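Local coordinates for protein Lpg2148(MvcA) (Legionella pneumophila subsp. pneumophila str. Philadelphia 1, PDB 6K11) that probably acts as a deamidase-related effector that removes ubiquitin from the host conjugating enzyme UBE2N and so regulates its activity, at residues A[6-12]-A[249-253]. Residues are numbered along the deposited sequence; the frame is centred on the assembly and turned at random.
Sequences FMVHKKL and FYPYQ
Tyr250 and Tyr252 reach from the edge strand 250-252 to helix 4-19 and gather round His9 as an aromatic cluster, joining the helix to the outermost strand of the antiparallel sheet, next to strand 228-238. The helix and strand axes stay 11.4 Å apart, a gap bridged by side chains alone. Tyr250 comes first and stacks face to face on the imidazole of His9. The two ring centroids are 3.9 Å apart and the planes are tilted by 21°, with His9 CE1 lying over the CB end of the phenol ring, 3.5 Å from Tyr250 CG. At the far end of the same ring, Tyr250 OH meets the edge of the Phe6 ring close to its plane, 3.7 Å from Phe6 CE1. Asp270 and Ser274 of helix 269-274 also touch Tyr250. Two residues on, Tyr252 returns to helix 4-19. Its ring lies nearly coplanar with the imidazole, rim to rim, and Tyr252 OH forms a short, fairly straight hydrogen bond to His9 ND1 (2.6 Å, 161°) in which either group could be the donor. With CG anti to the backbone N (chi1 163°), the imidazole extends from the helix toward the strand, where one face receives Tyr250 and the ND1 edge Tyr252. Stack and hydrogen bond together should restrict rotation of the buried imidazole. On the CE2 side of the Tyr252 ring, about one helical turn on from His9, a Leu12 methyl meets it obliquely, with CD2 3.6 Å from Tyr252 CE2.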
loop_
_atom_site.group_PDB
_atom_site.type_symbol
_atom_site.label_atom_id
_atom_site.label_comp_id
_atom_site.label_asym_id
_atom_site.label_seq_id
_atom_site.Cartn_x
_atom_site.Cartn_y
_atom_site.Cartn_z
ATOM N N PHE A 6 22.617 -14.519 -5.388
ATOM C CA PHE A 6 22.245 -14.852 -4.017
ATOM C C PHE A 6 22.924 -13.936 -3.005
ATOM O O PHE A 6 22.351 -13.651 -1.945
ATOM C CB PHE A 6 22.576 -16.304 -3.689
ATOM C CG PHE A 6 22.221 -16.674 -2.280
ATOM C CD1 PHE A 6 20.933 -17.072 -1.962
ATOM C CD2 PHE A 6 23.159 -16.570 -1.258
ATOM C CE1 PHE A 6 20.603 -17.390 -0.664
ATOM C CE2 PHE A 6 22.827 -16.879 0.045
ATOM C CZ PHE A 6 21.551 -17.298 0.339
ATOM N N MET A 7 24.144 -13.478 -3.306
ATOM C CA MET A 7 24.824 -12.541 -2.415
ATOM C C MET A 7 24.009 -11.264 -2.234
ATOM O O MET A 7 24.022 -10.660 -1.152
ATOM C CB MET A 7 26.222 -12.213 -2.957
ATOM C CG MET A 7 27.254 -13.333 -2.831
ATOM S SD MET A 7 27.677 -13.778 -1.126
ATOM C CE MET A 7 26.606 -15.148 -0.804
ATOM N N VAL A 8 23.307 -10.833 -3.289
ATOM C CA VAL A 8 22.397 -9.691 -3.193
ATOM C C VAL A 8 21.350 -9.938 -2.114
ATOM O O VAL A 8 21.076 -9.067 -1.281
ATOM C CB VAL A 8 21.734 -9.419 -4.555
ATOM C CG1 VAL A 8 20.586 -8.399 -4.427
ATOM C CG2 VAL A 8 22.766 -8.950 -5.585
ATOM N N HIS A 9 20.733 -11.126 -2.120
ATOM C CA HIS A 9 19.718 -11.415 -1.107
ATOM C C HIS A 9 20.330 -11.454 0.290
ATOM O O HIS A 9 19.774 -10.895 1.245
ATOM C CB HIS A 9 19.009 -12.739 -1.412
ATOM C CG HIS A 9 18.266 -13.301 -0.234
ATOM N ND1 HIS A 9 17.042 -12.806 0.179
ATOM C CD2 HIS A 9 18.586 -14.288 0.638
ATOM C CE1 HIS A 9 16.642 -13.470 1.250
ATOM N NE2 HIS A 9 17.553 -14.381 1.543
ATOM N N LYS A 10 21.478 -12.130 0.436
ATOM C CA LYS A 10 22.087 -12.266 1.753
ATOM C C LYS A 10 22.441 -10.902 2.331
ATOM O O LYS A 10 22.241 -10.648 3.526
ATOM C CB LYS A 10 23.331 -13.154 1.650
ATOM C CG LYS A 10 24.165 -13.259 2.905
ATOM C CD LYS A 10 25.233 -14.343 2.695
ATOM C CE LYS A 10 26.009 -14.645 3.966
ATOM N NZ LYS A 10 27.200 -15.495 3.642
ATOM N N LYS A 11 22.965 -10.015 1.497
ATOM C CA LYS A 11 23.425 -8.714 1.970
ATOM C C LYS A 11 22.257 -7.782 2.247
ATOM O O LYS A 11 22.263 -7.065 3.252
ATOM C CB LYS A 11 24.379 -8.102 0.940
ATOM C CG LYS A 11 24.683 -6.626 1.095
ATOM C CD LYS A 11 26.017 -6.288 0.400
ATOM C CE LYS A 11 26.570 -4.932 0.857
ATOM N NZ LYS A 11 28.019 -4.921 1.130
ATOM N N LEU A 12 21.254 -7.772 1.363
ATOM C CA LEU A 12 20.073 -6.960 1.610
ATOM C C LEU A 12 19.405 -7.376 2.919
ATOM O O LEU A 12 19.041 -6.523 3.753
ATOM C CB LEU A 12 19.103 -7.072 0.424
ATOM C CG LEU A 12 17.700 -6.501 0.697
ATOM C CD1 LEU A 12 17.754 -4.982 0.796
ATOM C CD2 LEU A 12 16.661 -6.945 -0.337
ATOM N N PHE A 249 12.863 -18.704 -4.145
ATOM C CA PHE A 249 12.304 -17.356 -4.162
ATOM C C PHE A 249 12.261 -16.805 -2.746
ATOM O O PHE A 249 12.168 -17.562 -1.772
ATOM C CB PHE A 249 10.887 -17.325 -4.746
ATOM C CG PHE A 249 9.791 -17.651 -3.741
ATOM C CD1 PHE A 249 9.495 -18.970 -3.416
ATOM C CD2 PHE A 249 9.044 -16.633 -3.139
ATOM C CE1 PHE A 249 8.496 -19.278 -2.501
ATOM C CE2 PHE A 249 8.041 -16.940 -2.217
ATOM C CZ PHE A 249 7.759 -18.270 -1.910
ATOM N N TYR A 250 12.328 -15.479 -2.632
ATOM C CA TYR A 250 12.282 -14.831 -1.320
ATOM C C TYR A 250 11.313 -13.663 -1.386
ATOM O O TYR A 250 11.542 -12.723 -2.169
ATOM C CB TYR A 250 13.672 -14.368 -0.882
ATOM C CG TYR A 250 14.624 -15.535 -0.781
ATOM C CD1 TYR A 250 14.685 -16.311 0.373
ATOM C CD2 TYR A 250 15.408 -15.903 -1.865
ATOM C CE1 TYR A 250 15.546 -17.407 0.452
ATOM C CE2 TYR A 250 16.266 -16.992 -1.795
ATOM C CZ TYR A 250 16.330 -17.737 -0.636
ATOM O OH TYR A 250 17.180 -18.819 -0.568
ATOM N N PRO A 251 10.232 -13.673 -0.601
ATOM C CA PRO A 251 9.359 -12.497 -0.540
ATOM C C PRO A 251 9.856 -11.509 0.499
ATOM O O PRO A 251 10.332 -11.883 1.578
ATOM C CB PRO A 251 7.999 -13.092 -0.138
ATOM C CG PRO A 251 8.361 -14.287 0.724
ATOM C CD PRO A 251 9.720 -14.788 0.221
ATOM N N TYR A 252 9.726 -10.225 0.151
ATOM C CA TYR A 252 10.127 -9.097 0.980
ATOM C C TYR A 252 8.942 -8.158 1.157
ATOM O O TYR A 252 8.261 -7.823 0.173
ATOM C CB TYR A 252 11.274 -8.293 0.330
ATOM C CG TYR A 252 12.496 -9.071 -0.114
ATOM C CD1 TYR A 252 12.937 -10.193 0.568
ATOM C CD2 TYR A 252 13.232 -8.636 -1.224
ATOM C CE1 TYR A 252 14.097 -10.887 0.128
ATOM C CE2 TYR A 252 14.356 -9.305 -1.653
ATOM C CZ TYR A 252 14.788 -10.417 -0.981
ATOM O OH TYR A 252 15.925 -11.046 -1.444
ATOM N N GLN A 253 8.718 -7.685 2.384
ATOM C CA GLN A 253 7.630 -6.733 2.569
ATOM C C GLN A 253 7.729 -6.001 3.902
ATOM O O GLN A 253 8.407 -6.435 4.839
ATOM C CB GLN A 253 6.268 -7.437 2.493
ATOM C CG GLN A 253 6.044 -8.437 3.639
ATOM C CD GLN A 253 4.587 -8.788 3.770
ATOM O OE1 GLN A 253 3.983 -9.272 2.816
ATOM N NE2 GLN A 253 4.003 -8.505 4.922
#